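Local coordinates for protein inositol-3-phosphate synthase (Caenorhabditis elegans, PDB 1VKO) that is an NAD-binding enzyme of the myo-inositol-1-phosphate synthase family, built around a Rossmann-type domain and assembled from four subunits, at residues Ser41-Arg46 with Tyr66-Val71; Arg46-Glu51 with Val59-His64; Met345-Ile350 with Ile390-Ala395; His473-Ile478 with Ala485-Pro490. One frame throughout, in Å; residues are numbered along the deposited sequence.

How the interactions relate
Near the N terminus the long strands 38-53 and 56-71 form a beta hairpin. Interaction 1 pairs them at 41-46 and 66-71. Interaction 2 pairs them closer to the turn, at 46-51 and 59-64, so the smaller loop lies within the larger. The two contacts share Arg46, and their centres are 18 Å apart. Interaction 3 follows in series. It closes a mostly helical loop by setting residues 390-395 against the start of strand 346-356. Interaction 4 closes a short loop between strand 469-470 and helix 498-513. No loops cross. All four contacts also touch the second subunit of the assembly.

Interaction 1. Residues Ser41-Arg46 with Tyr66-Val71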
loop_
_atom_site.group_PDB
_atom_site.type_symbol
_atom_site.label_atom_id
_atom_site.label_comp_id
_atom_site.label_asym_id
_atom_site.label_seq_id
_atom_site.Cartn_x
_atom_site.Cartn_y
_atom_site.Cartn_z
ATOM N N SER A 41 -30.881 33.217 22.867
ATOM C CA SER A 41 -30.996 31.781 22.987
ATOM C C SER A 41 -30.444 31.288 24.318
ATOM O O SER A 41 -29.246 31.370 24.572
ATOM C CB SER A 41 -30.257 31.124 21.820
ATOM O OG SER A 41 -30.565 29.752 21.738
ATOM N N ARG A 42 -31.325 30.783 25.168
ATOM C CA ARG A 42 -30.916 30.304 26.487
ATOM C C ARG A 42 -30.627 28.826 26.372
ATOM O O ARG A 42 -31.458 28.068 25.889
ATOM C CB ARG A 42 -31.978 30.628 27.566
ATOM C CG ARG A 42 -32.030 29.695 28.805
ATOM C CD ARG A 42 -33.166 30.021 29.796
ATOM N NE ARG A 42 -34.328 30.694 29.175
ATOM C CZ ARG A 42 -34.538 32.024 29.150
ATOM N NH1 ARG A 42 -33.673 32.860 29.715
ATOM N NH2 ARG A 42 -35.616 32.526 28.558
ATOM N N PHE A 43 -29.427 28.441 26.791
ATOM C CA PHE A 43 -28.973 27.054 26.750
ATOM C C PHE A 43 -28.556 26.621 28.153
ATOM O O PHE A 43 -27.788 27.314 28.798
ATOM C CB PHE A 43 -27.807 26.940 25.768
ATOM C CG PHE A 43 -27.078 25.621 25.819
ATOM C CD1 PHE A 43 -27.704 24.439 25.416
ATOM C CD2 PHE A 43 -25.757 25.566 26.262
ATOM C CE1 PHE A 43 -27.022 23.216 25.466
ATOM C CE2 PHE A 43 -25.080 24.357 26.320
ATOM C CZ PHE A 43 -25.719 23.180 25.914
ATOM N N THR A 44 -29.082 25.498 28.629
ATOM C CA THR A 44 -28.705 24.941 29.922
ATOM C C THR A 44 -27.579 23.929 29.725
ATOM O O THR A 44 -27.799 22.857 29.167
ATOM C CB THR A 44 -29.946 24.302 30.585
ATOM O OG1 THR A 44 -30.853 25.339 31.025
ATOM C CG2 THR A 44 -29.581 23.557 31.858
ATOM N N TYR A 45 -26.364 24.288 30.161
ATOM C CA TYR A 45 -25.152 23.468 29.940
ATOM C C TYR A 45 -24.886 22.405 31.036
ATOM O O TYR A 45 -24.742 22.727 32.218
ATOM C CB TYR A 45 -23.934 24.387 29.717
ATOM C CG TYR A 45 -22.585 23.687 29.573
ATOM C CD1 TYR A 45 -22.340 22.808 28.507
ATOM C CD2 TYR A 45 -21.552 23.914 30.494
ATOM C CE1 TYR A 45 -21.113 22.159 28.367
ATOM C CE2 TYR A 45 -20.298 23.270 30.360
ATOM C CZ TYR A 45 -20.099 22.400 29.286
ATOM O OH TYR A 45 -18.902 21.768 29.112
ATOM N N ARG A 46 -24.825 21.138 30.641
ATOM C CA ARG A 46 -24.602 20.057 31.601
ATOM C C ARG A 46 -23.129 19.786 31.824
ATOM O O ARG A 46 -22.454 19.295 30.933
ATOM C CB ARG A 46 -25.262 18.759 31.124
ATOM C CG ARG A 46 -26.773 18.801 30.886
ATOM C CD ARG A 46 -27.352 17.402 30.892
ATOM N NE ARG A 46 -28.611 17.237 30.183
ATOM C CZ ARG A 46 -28.734 16.727 28.955
ATOM N NH1 ARG A 46 -27.665 16.357 28.242
ATOM N NH2 ARG A 46 -29.943 16.613 28.426
ATOM N N TYR A 66 -26.684 29.372 29.881
ATOM C CA TYR A 66 -26.035 30.353 29.026
ATOM C C TYR A 66 -27.126 31.159 28.333
ATOM O O TYR A 66 -28.149 30.602 27.969
ATOM C CB TYR A 66 -25.145 29.653 27.989
ATOM C CG TYR A 66 -23.733 29.353 28.446
ATOM C CD1 TYR A 66 -23.422 28.150 29.065
ATOM C CD2 TYR A 66 -22.705 30.273 28.262
ATOM C CE1 TYR A 66 -22.119 27.863 29.493
ATOM C CE2 TYR A 66 -21.390 29.991 28.686
ATOM C CZ TYR A 66 -21.112 28.782 29.299
ATOM O OH TYR A 66 -19.826 28.479 29.720
ATOM N N SER A 67 -26.936 32.463 28.166
ATOM C CA SER A 67 -27.870 33.235 27.364
ATOM C C SER A 67 -27.119 33.786 26.171
ATOM O O SER A 67 -26.272 34.640 26.338
ATOM C CB SER A 67 -28.510 34.361 28.187
ATOM O OG SER A 67 -29.567 34.966 27.459
ATOM N N PHE A 68 -27.389 33.274 24.974
ATOM C CA PHE A 68 -26.636 33.686 23.782
ATOM C C PHE A 68 -27.389 34.755 23.029
ATOM O O PHE A 68 -28.622 34.733 22.971
ATOM C CB PHE A 68 -26.373 32.515 22.807
ATOM C CG PHE A 68 -25.674 31.335 23.426
ATOM C CD1 PHE A 68 -24.349 31.406 23.799
ATOM C CD2 PHE A 68 -26.353 30.156 23.635
ATOM C CE1 PHE A 68 -23.708 30.307 24.393
ATOM C CE2 PHE A 68 -25.709 29.045 24.211
ATOM C CZ PHE A 68 -24.398 29.123 24.588
ATOM N N LYS A 69 -26.652 35.672 22.421
ATOM C CA LYS A 69 -27.238 36.513 21.398
ATOM C C LYS A 69 -26.423 36.286 20.158
ATOM O O LYS A 69 -25.194 36.271 20.244
ATOM C CB LYS A 69 -27.230 38.011 21.777
ATOM C CG LYS A 69 -28.421 38.516 22.607
ATOM C CD LYS A 69 -28.328 40.058 22.737
ATOM C CE LYS A 69 -29.550 40.722 23.420
ATOM N NZ LYS A 69 -29.576 40.542 24.901
ATOM N N THR A 70 -27.104 36.117 19.020
ATOM C CA THR A 70 -26.448 35.923 17.735
ATOM C C THR A 70 -26.958 36.874 16.689
ATOM O O THR A 70 -28.095 36.737 16.254
ATOM C CB THR A 70 -26.674 34.484 17.211
ATOM O OG1 THR A 70 -26.149 33.539 18.147
ATOM C CG2 THR A 70 -25.834 34.243 15.949
ATOM N N VAL A 71 -26.128 37.811 16.236
ATOM C CA VAL A 71 -26.555 38.639 15.113
ATOM C C VAL A 71 -26.823 37.721 13.916
ATOM O O VAL A 71 -26.012 36.848 13.593
ATOM C CB VAL A 71 -25.566 39.781 14.784
ATOM C CG1 VAL A 71 -26.073 40.621 13.584
ATOM C CG2 VAL A 71 -25.362 40.689 16.011
#
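Phe43 and Phe68 pack together on one face of a beta hairpin formed by strands 38-53 and 56-71. Ser41 and Tyr66 point to the same face, while Arg42 and Ser67 point to the other. Phe43 CB lies 3.4 Å from Phe68 CE2 and meets the Phe68 ring at its edge, close to the ring plane. The two side chains run side by side in the same direction. In Phe43, CG is anti to the backbone N (chi1 169°), whereas in Phe68 it is anti to the carbonyl carbon (chi1 -56°). Because the strands are antiparallel, these different torsions lean both rings the same way along the hairpin and carry Phe68 CE2 to Phe43 CB. Tyr45 and Tyr66 repeat the side-by-side arrangement. Tyr45 CB reaches the edge of the Tyr66 ring, 3.9 Å from CD1. The outer end of the Tyr66 side chain is held across the assembly, where OH bonds to Thr527 of the second subunit.

Two hydrogen-bonded pairs join the backbones. Ser41 N to Phe68 O and Phe68 N to Ser41 O are both 2.7 Å. At the other pair, Phe43 N reaches Tyr66 O at 2.8 Å and Tyr66 N reaches Phe43 O at 2.6 Å. Helix 498-513 packs against the phenylalanine face through Ala511, whose carbonyl also accepts a bond from Ser41 OG. Between the bonded pairs, Arg42 and Ser67 form a non-hydrogen-bonded pair. Here Arg42 CA makes a CA-H...O contact of 3.2 Å with Tyr66 O.

Interaction 2. Residues Arg46-Glu51 with Val59-His64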
loop_
_atom_site.group_PDB
_atom_site.type_symbol
_atom_site.label_atom_id
_atom_site.label_comp_id
_atom_site.label_asym_id
_atom_site.label_seq_id
_atom_site.Cartn_x
_atom_site.Cartn_y
_atom_site.Cartn_z
ATOM N N ARG A 46 -24.825 21.138 30.641
ATOM C CA ARG A 46 -24.602 20.057 31.601
ATOM C C ARG A 46 -23.129 19.786 31.824
ATOM O O ARG A 46 -22.454 19.295 30.933
ATOM C CB ARG A 46 -25.262 18.759 31.124
ATOM C CG ARG A 46 -26.773 18.801 30.886
ATOM C CD ARG A 46 -27.352 17.402 30.892
ATOM N NE ARG A 46 -28.611 17.237 30.183
ATOM C CZ ARG A 46 -28.734 16.727 28.955
ATOM N NH1 ARG A 46 -27.665 16.357 28.242
ATOM N NH2 ARG A 46 -29.943 16.613 28.426
ATOM N N LYS A 47 -22.630 20.078 33.020
ATOM C CA LYS A 47 -21.194 19.915 33.322
ATOM C C LYS A 47 -20.990 19.139 34.601
ATOM O O LYS A 47 -21.649 19.405 35.602
ATOM C CB LYS A 47 -20.480 21.272 33.424
ATOM C CG LYS A 47 -19.021 21.165 33.825
ATOM C CD LYS A 47 -18.266 22.471 33.725
ATOM C CE LYS A 47 -17.056 22.498 34.679
ATOM N NZ LYS A 47 -16.033 21.411 34.497
ATOM N N ASN A 48 -20.093 18.168 34.559
ATOM C CA ASN A 48 -19.713 17.443 35.747
ATOM C C ASN A 48 -18.651 18.197 36.538
ATOM O O ASN A 48 -17.772 18.807 35.963
ATOM C CB ASN A 48 -19.190 16.055 35.370
ATOM C CG ASN A 48 -20.288 15.105 35.002
ATOM O OD1 ASN A 48 -21.397 15.189 35.541
ATOM N ND2 ASN A 48 -19.993 14.175 34.083
ATOM N N HIS A 49 -18.750 18.159 37.857
ATOM C CA HIS A 49 -17.749 18.756 38.710
ATOM C C HIS A 49 -17.193 17.660 39.612
ATOM O O HIS A 49 -17.928 16.771 40.027
ATOM C CB HIS A 49 -18.382 19.874 39.537
ATOM C CG HIS A 49 -18.825 21.053 38.724
ATOM N ND1 HIS A 49 -18.123 22.240 38.696
ATOM C CD2 HIS A 49 -19.887 21.222 37.901
ATOM C CE1 HIS A 49 -18.745 23.096 37.902
ATOM N NE2 HIS A 49 -19.825 22.508 37.418
ATOM N N PHE A 50 -15.900 17.717 39.910
ATOM C CA PHE A 50 -15.225 16.571 40.519
ATOM C C PHE A 50 -14.651 16.873 41.893
ATOM O O PHE A 50 -14.349 18.020 42.220
ATOM C CB PHE A 50 -14.111 16.034 39.576
ATOM C CG PHE A 50 -14.585 15.787 38.177
ATOM C CD1 PHE A 50 -14.524 16.797 37.219
ATOM C CD2 PHE A 50 -15.129 14.555 37.822
ATOM C CE1 PHE A 50 -15.009 16.578 35.917
ATOM C CE2 PHE A 50 -15.601 14.319 36.515
ATOM C CZ PHE A 50 -15.545 15.341 35.564
ATOM N N GLU A 51 -14.500 15.824 42.693
ATOM C CA GLU A 51 -13.802 15.924 43.962
ATOM C C GLU A 51 -13.090 14.600 44.250
ATOM O O GLU A 51 -13.709 13.534 44.243
ATOM C CB GLU A 51 -14.776 16.268 45.102
ATOM C CG GLU A 51 -15.188 17.737 45.196
ATOM C CD GLU A 51 -16.110 18.024 46.383
ATOM O OE1 GLU A 51 -15.902 17.447 47.482
ATOM O OE2 GLU A 51 -17.043 18.843 46.222
ATOM N N VAL A 59 -18.485 12.640 41.570
ATOM C CA VAL A 59 -18.932 13.365 40.386
ATOM C C VAL A 59 -20.271 14.036 40.653
ATOM O O VAL A 59 -21.259 13.365 40.909
ATOM C CB VAL A 59 -19.033 12.434 39.147
ATOM C CG1 VAL A 59 -19.336 13.253 37.864
ATOM C CG2 VAL A 59 -17.731 11.601 38.982
ATOM N N THR A 60 -20.275 15.368 40.591
ATOM C CA THR A 60 -21.459 16.168 40.811
ATOM C C THR A 60 -21.904 16.833 39.510
ATOM O O THR A 60 -21.289 17.795 39.082
ATOM C CB THR A 60 -21.192 17.233 41.901
ATOM O OG1 THR A 60 -20.878 16.588 43.143
ATOM C CG2 THR A 60 -22.459 18.000 42.221
ATOM N N PRO A 61 -22.967 16.320 38.873
ATOM C CA PRO A 61 -23.547 16.993 37.706
ATOM C C PRO A 61 -24.284 18.294 38.071
ATOM O O PRO A 61 -25.179 18.278 38.928
ATOM C CB PRO A 61 -24.531 15.947 37.151
ATOM C CG PRO A 61 -24.875 15.072 38.327
ATOM C CD PRO A 61 -23.665 15.056 39.194
ATOM N N LYS A 62 -23.912 19.399 37.425
ATOM C CA LYS A 62 -24.548 20.695 37.659
ATOM C C LYS A 62 -25.008 21.317 36.333
ATOM O O LYS A 62 -24.613 20.870 35.267
ATOM C CB LYS A 62 -23.580 21.632 38.437
ATOM C CG LYS A 62 -22.967 20.997 39.732
ATOM C CD LYS A 62 -22.090 21.948 40.564
ATOM C CE LYS A 62 -21.704 21.311 41.921
ATOM N NZ LYS A 62 -20.683 22.045 42.747
ATOM N N GLU A 63 -25.854 22.346 36.391
ATOM C CA GLU A 63 -26.337 23.001 35.170
ATOM C C GLU A 63 -25.962 24.467 35.127
ATOM O O GLU A 63 -25.991 25.138 36.153
ATOM C CB GLU A 63 -27.852 22.878 35.004
ATOM C CG GLU A 63 -28.483 21.596 35.531
ATOM C CD GLU A 63 -29.806 21.290 34.853
ATOM O OE1 GLU A 63 -29.761 20.704 33.745
ATOM O OE2 GLU A 63 -30.879 21.632 35.413
ATOM N N HIS A 64 -25.645 24.963 33.927
ATOM C CA HIS A 64 -25.172 26.346 33.729
ATOM C C HIS A 64 -25.943 27.057 32.600
ATOM O O HIS A 64 -25.729 26.800 31.411
ATOM C CB HIS A 64 -23.663 26.359 33.434
ATOM C CG HIS A 64 -22.820 25.742 34.511
ATOM N ND1 HIS A 64 -22.727 24.380 34.699
ATOM C CD2 HIS A 64 -22.014 26.303 35.440
ATOM C CE1 HIS A 64 -21.908 24.127 35.705
ATOM N NE2 HIS A 64 -21.463 25.278 36.175
HETATM O O HOH W 1 -18.296 16.298 43.416
#
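His49 O is gripped by the backbone N of Thr60 at 2.8 Å, in a nearly straight bond that lies in the carbonyl plane. A water also donates weakly to His49 O, and it sits 2.6 Å from Thr60 OG1. The CA-H of Val59 adds a third, longer approach to the same oxygen. The reverse bond, His49 N to Thr60 O, is also 2.8 Å. Lys47 and Lys62 form the next hydrogen-bonded pair, with Lys62 N 2.9 Å from Lys47 O.

The His49 imidazole lies between two lysine chains. Lys62 comes across at about a right angle and places CD over one face, 3.9 Å from the ring centroid, as a CH-pi contact. Lys47 CE lies over the opposite face. Both carbons sit toward the rim. The His64 ring meets His49 rim to rim, with the planes 23° apart.

On the other face of the sheet, Asn48 and Val59 meet at a slant, with Asn48 CG 3.5 Å from Val59 CG1. Asn48 CG lies beside its backbone N (chi1 -76°), which brings the amide to Val59 and Pro61. Asn48 OD1 lies 3.6 Å from Pro61 CB, and Asn48 ND2 bonds to Leu128 O of the second subunit. Phe50 rests beside Val59.

The contact belongs to hairpin strands 38-53 and 56-71. At Val59 a strand of the second subunit pairs in parallel, so the sheet continues across the interface.

Interaction 3. Residues Met345-Ile350 with Ile390-Ala395; sequences MKPESI and ILFPDA
Leu391 and Phe392 pack against the start of strand 346-356, which belongs to a mixed four-stranded sheet. They come from the loop after helix 382-387. The tight part is largely apolar, and no hydrogen bond crosses it. Leu391 CD1 lies 3.3 Å from Met345 O, while CD2 is 4.0 Å from Lys346 CB. Leu391 also touches Val341 of helix 329-342 and Phe117 of the second subunit.

The Phe392 ring takes Lys346 over one face. Lys346 CG sits 4.2 Å from the ring centroid, offset toward the rim, in a CH-pi contact. Its chain starts with CG anti to the backbone N (chi1 -160°) and runs on extended past the Leu391 carbonyl, where CD lies 3.3 Å from Leu391 O. Pro347 runs at about a right angle to the Phe392 side chain, with CD 3.8 Å from Phe392 CZ.

The other side is looser. After Phe392 the chain makes a type I beta turn to Ala395, closed by a bond of 2.9 Å from Ala395 N to Phe392 O. Pro393 and Asp394 in this turn are exposed. Lys346 is partly exposed, and its chain bends at the last torsion to bring the amine back to its own strand. There Lys346 NZ forms a salt bridge of 2.8 Å with Glu348 OE1, meeting that oxygen from 45° above the carboxylate plane; Glu348 OE2 bonds to Ser423 OG.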
loop_
_atom_site.group_PDB
_atom_site.type_symbol
_atom_site.label_atom_id
_atom_site.label_comp_id
_atom_site.label_asym_id
_atom_site.label_seq_id
_atom_site.Cartn_x
_atom_site.Cartn_y
_atom_site.Cartn_z
ATOM N N MET A 345 -7.593 -0.233 21.747
ATOM C CA MET A 345 -6.393 -0.588 20.967
ATOM C C MET A 345 -5.218 0.346 21.281
ATOM O O MET A 345 -5.375 1.568 21.240
ATOM C CB MET A 345 -6.699 -0.422 19.461
ATOM C CG MET A 345 -6.684 -1.678 18.627
ATOM S SD MET A 345 -8.276 -2.409 18.189
ATOM C CE MET A 345 -8.786 -1.245 16.915
ATOM N N LYS A 346 -4.033 -0.218 21.518
ATOM C CA LYS A 346 -2.809 0.570 21.829
ATOM C C LYS A 346 -1.935 0.829 20.600
ATOM O O LYS A 346 -1.210 -0.064 20.184
ATOM C CB LYS A 346 -1.965 -0.164 22.877
ATOM C CG LYS A 346 -0.966 0.698 23.640
ATOM C CD LYS A 346 -0.129 -0.198 24.574
ATOM C CE LYS A 346 1.064 0.560 25.180
ATOM N NZ LYS A 346 1.752 1.426 24.141
ATOM N N PRO A 347 -1.993 2.037 20.022
ATOM C CA PRO A 347 -0.990 2.461 19.040
ATOM C C PRO A 347 0.411 2.301 19.625
ATOM O O PRO A 347 0.675 2.775 20.730
ATOM C CB PRO A 347 -1.289 3.943 18.840
ATOM C CG PRO A 347 -2.769 4.075 19.169
ATOM C CD PRO A 347 -3.008 3.078 20.271
ATOM N N GLU A 348 1.290 1.610 18.901
ATOM C CA GLU A 348 2.636 1.305 19.386
ATOM C C GLU A 348 3.715 2.061 18.591
ATOM O O GLU A 348 4.820 2.345 19.095
ATOM C CB GLU A 348 2.897 -0.198 19.261
ATOM C CG GLU A 348 1.981 -1.077 20.080
ATOM C CD GLU A 348 2.382 -1.150 21.541
ATOM O OE1 GLU A 348 2.839 -0.141 22.121
ATOM O OE2 GLU A 348 2.232 -2.232 22.110
ATOM N N SER A 349 3.363 2.360 17.348
ATOM C CA SER A 349 4.269 2.865 16.357
ATOM C C SER A 349 3.432 3.649 15.343
ATOM O O SER A 349 2.467 3.119 14.780
ATOM C CB SER A 349 4.984 1.682 15.684
ATOM O OG SER A 349 6.239 2.068 15.145
ATOM N N ILE A 350 3.767 4.921 15.137
ATOM C CA ILE A 350 3.133 5.721 14.073
ATOM C C ILE A 350 4.230 6.328 13.190
ATOM O O ILE A 350 5.005 7.148 13.647
ATOM C CB ILE A 350 2.180 6.845 14.628
ATOM C CG1 ILE A 350 1.058 6.280 15.522
ATOM C CG2 ILE A 350 1.531 7.628 13.473
ATOM C CD1 ILE A 350 0.131 7.350 16.072
ATOM N N ILE A 390 -5.485 2.488 30.946
ATOM C CA ILE A 390 -5.457 1.020 30.844
ATOM C C ILE A 390 -4.472 0.672 29.723
ATOM O O ILE A 390 -3.492 -0.053 29.941
ATOM C CB ILE A 390 -6.881 0.395 30.582
ATOM C CG1 ILE A 390 -7.865 0.703 31.735
ATOM C CG2 ILE A 390 -6.783 -1.139 30.325
ATOM C CD1 ILE A 390 -9.352 0.623 31.335
ATOM N N LEU A 391 -4.734 1.224 28.540
ATOM C CA LEU A 391 -3.878 1.074 27.366
ATOM C C LEU A 391 -2.479 1.624 27.627
ATOM O O LEU A 391 -1.472 0.929 27.401
ATOM C CB LEU A 391 -4.510 1.791 26.164
ATOM C CG LEU A 391 -5.730 1.113 25.521
ATOM C CD1 LEU A 391 -6.313 1.969 24.417
ATOM C CD2 LEU A 391 -5.372 -0.268 24.974
ATOM N N PHE A 392 -2.433 2.861 28.134
ATOM C CA PHE A 392 -1.166 3.580 28.386
ATOM C C PHE A 392 -0.929 3.852 29.890
ATOM O O PHE A 392 -1.052 5.013 30.330
ATOM C CB PHE A 392 -1.158 4.924 27.630
ATOM C CG PHE A 392 -1.219 4.799 26.118
ATOM C CD1 PHE A 392 -0.043 4.691 25.358
ATOM C CD2 PHE A 392 -2.450 4.828 25.450
ATOM C CE1 PHE A 392 -0.099 4.587 23.967
ATOM C CE2 PHE A 392 -2.514 4.731 24.052
ATOM C CZ PHE A 392 -1.342 4.601 23.311
ATOM N N PRO A 393 -0.604 2.818 30.682
ATOM C CA PRO A 393 -0.496 3.010 32.143
ATOM C C PRO A 393 0.477 4.144 32.501
ATOM O O PRO A 393 0.156 4.969 33.365
ATOM C CB PRO A 393 -0.032 1.638 32.683
ATOM C CG PRO A 393 0.352 0.804 31.484
ATOM C CD PRO A 393 -0.328 1.424 30.281
ATOM N N ASP A 394 1.612 4.211 31.792
ATOM C CA ASP A 394 2.661 5.202 32.056
ATOM C C ASP A 394 2.547 6.448 31.167
ATOM O O ASP A 394 3.454 7.286 31.145
ATOM C CB ASP A 394 4.046 4.567 31.886
ATOM C CG ASP A 394 4.179 3.223 32.613
ATOM O OD1 ASP A 394 3.774 3.116 33.801
ATOM O OD2 ASP A 394 4.690 2.217 32.065
ATOM N N ALA A 395 1.438 6.554 30.432
ATOM C CA ALA A 395 1.160 7.689 29.527
ATOM C C ALA A 395 2.272 7.993 28.503
ATOM O O ALA A 395 2.412 9.134 28.054
ATOM C CB ALA A 395 0.802 8.952 30.340
#

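Interaction 4. Residues His473-Ile478 with Ala485-Pro490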
loop_
_atom_site.group_PDB
_atom_site.type_symbol
_atom_site.label_atom_id
_atom_site.label_comp_id
_atom_site.label_asym_id
_atom_site.label_seq_id
_atom_site.Cartn_x
_atom_site.Cartn_y
_atom_site.Cartn_z
ATOM N N HIS A 473 -13.824 34.154 24.372
ATOM C CA HIS A 473 -12.379 34.421 24.477
ATOM C C HIS A 473 -11.748 34.747 23.108
ATOM O O HIS A 473 -12.165 34.191 22.107
ATOM C CB HIS A 473 -11.655 33.228 25.112
ATOM C CG HIS A 473 -10.278 33.554 25.614
ATOM N ND1 HIS A 473 -9.211 33.786 24.772
ATOM C CD2 HIS A 473 -9.796 33.706 26.870
ATOM C CE1 HIS A 473 -8.135 34.066 25.484
ATOM N NE2 HIS A 473 -8.461 34.023 26.760
ATOM N N SER A 474 -10.759 35.653 23.073
ATOM C CA SER A 474 -10.043 36.023 21.834
ATOM C C SER A 474 -9.429 34.853 21.081
ATOM O O SER A 474 -9.393 34.869 19.848
ATOM C CB SER A 474 -8.915 37.028 22.105
ATOM O OG SER A 474 -9.390 38.182 22.764
ATOM N N VAL A 475 -8.901 33.872 21.810
ATOM C CA VAL A 475 -8.203 32.749 21.183
ATOM C C VAL A 475 -9.258 31.760 20.828
ATOM O O VAL A 475 -9.673 30.960 21.697
ATOM C CB VAL A 475 -7.215 32.013 22.136
ATOM C CG1 VAL A 475 -6.539 30.841 21.400
ATOM C CG2 VAL A 475 -6.160 32.946 22.660
ATOM N N LEU A 476 -9.722 31.799 19.584
ATOM C CA LEU A 476 -10.901 31.029 19.294
ATOM C C LEU A 476 -10.660 29.609 18.879
ATOM O O LEU A 476 -10.523 29.281 17.686
ATOM C CB LEU A 476 -11.996 31.799 18.521
ATOM C CG LEU A 476 -12.132 31.879 17.011
ATOM C CD1 LEU A 476 -13.243 32.821 16.679
ATOM C CD2 LEU A 476 -10.870 32.389 16.468
ATOM N N SER A 477 -10.599 28.772 19.917
ATOM C CA SER A 477 -10.288 27.372 19.813
ATOM C C SER A 477 -11.315 26.527 19.073
ATOM O O SER A 477 -10.976 25.454 18.613
ATOM C CB SER A 477 -10.002 26.780 21.207
ATOM O OG SER A 477 -10.976 27.157 22.173
ATOM N N ILE A 478 -12.550 26.992 18.937
ATOM C CA ILE A 478 -13.545 26.274 18.129
ATOM C C ILE A 478 -13.110 26.063 16.684
ATOM O O ILE A 478 -13.760 25.306 15.948
ATOM C CB ILE A 478 -14.951 26.968 18.123
ATOM C CG1 ILE A 478 -14.883 28.414 17.596
ATOM C CG2 ILE A 478 -15.620 26.883 19.474
ATOM C CD1 ILE A 478 -16.219 28.907 17.133
ATOM N N ALA A 485 -2.318 22.252 15.094
ATOM C CA ALA A 485 -1.650 22.619 16.333
ATOM C C ALA A 485 -2.416 23.760 16.967
ATOM O O ALA A 485 -1.966 24.921 17.002
ATOM C CB ALA A 485 -0.218 23.009 16.060
ATOM N N PRO A 486 -3.582 23.427 17.492
ATOM C CA PRO A 486 -4.509 24.468 17.923
ATOM C C PRO A 486 -3.966 25.250 19.145
ATOM O O PRO A 486 -3.416 24.670 20.106
ATOM C CB PRO A 486 -5.816 23.715 18.206
ATOM C CG PRO A 486 -5.491 22.239 18.149
ATOM C CD PRO A 486 -4.080 22.063 17.753
ATOM N N VAL A 487 -4.049 26.566 19.018
ATOM C CA VAL A 487 -3.767 27.498 20.056
ATOM C C VAL A 487 -5.111 27.684 20.797
ATOM O O VAL A 487 -6.189 27.788 20.177
ATOM C CB VAL A 487 -3.253 28.820 19.432
ATOM C CG1 VAL A 487 -2.950 29.895 20.509
ATOM C CG2 VAL A 487 -2.002 28.547 18.603
ATOM N N VAL A 488 -5.048 27.692 22.125
ATOM C CA VAL A 488 -6.251 27.671 22.945
ATOM C C VAL A 488 -6.123 28.649 24.130
ATOM O O VAL A 488 -5.002 28.922 24.610
ATOM C CB VAL A 488 -6.564 26.240 23.458
ATOM C CG1 VAL A 488 -6.737 25.249 22.290
ATOM C CG2 VAL A 488 -5.501 25.772 24.497
ATOM N N PRO A 489 -7.249 29.168 24.623
ATOM C CA PRO A 489 -7.206 30.100 25.734
ATOM C C PRO A 489 -6.287 29.600 26.840
ATOM O O PRO A 489 -6.367 28.436 27.200
ATOM C CB PRO A 489 -8.651 30.135 26.195
ATOM C CG PRO A 489 -9.417 29.939 24.921
ATOM C CD PRO A 489 -8.632 28.926 24.160
ATOM N N PRO A 490 -5.413 30.462 27.362
ATOM C CA PRO A 490 -4.452 30.052 28.424
ATOM C C PRO A 490 -5.080 29.207 29.546
ATOM O O PRO A 490 -6.190 29.501 30.012
ATOM C CB PRO A 490 -3.917 31.385 28.987
ATOM C CG PRO A 490 -4.506 32.522 28.079
ATOM C CD PRO A 490 -5.258 31.877 26.950
#
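Pro489 CB sits over the centre of the His473 imidazole, and this CH-pi contact is the aromatic part of the interaction. The carbon stands 3.7 Å from the ring centroid, only 6° off the ring normal. The two side chains point opposite ways as they pass. Pro490 adds CD beside the same ring, 3.9 Å from His473 NE2. Phe526 of the second subunit packs on His473 and Ser477.

One polar bond fixes the ring. Val475 N donates to His473 ND1 at 3.0 Å, almost straight and in the imidazole plane. With CG anti to the backbone N (chi1 -163°) the ring reaches Pro489, and the bond to ND1 restrains its rotation about CB-CG. No hydrogen bond joins the two segments.

The remaining contacts are van der Waals. Val475 CG1 packs on the backbone of Val487, 3.3 Å from its O, and meets Val487 CG1 at 3.8 Å. The carbonyl oxygen of Val475 faces the Pro489 ring, 3.4 Å from CD. Ser477 completes the row, with CB 3.8 Å from Val488 CG1 and OG 3.5 Å from Pro489 CD. Between Val475 and Ser477 an inverse gamma turn is centred on Leu476.

Both segments lie in the loop between strand 469-470 and helix 498-513. Val475 and Val487 both touch Ile310 of helix 307-316. Backbone bonds tie Ser474 and Leu476 to Val320 at strand 320-321, outermost in the parallel sheet within this chain.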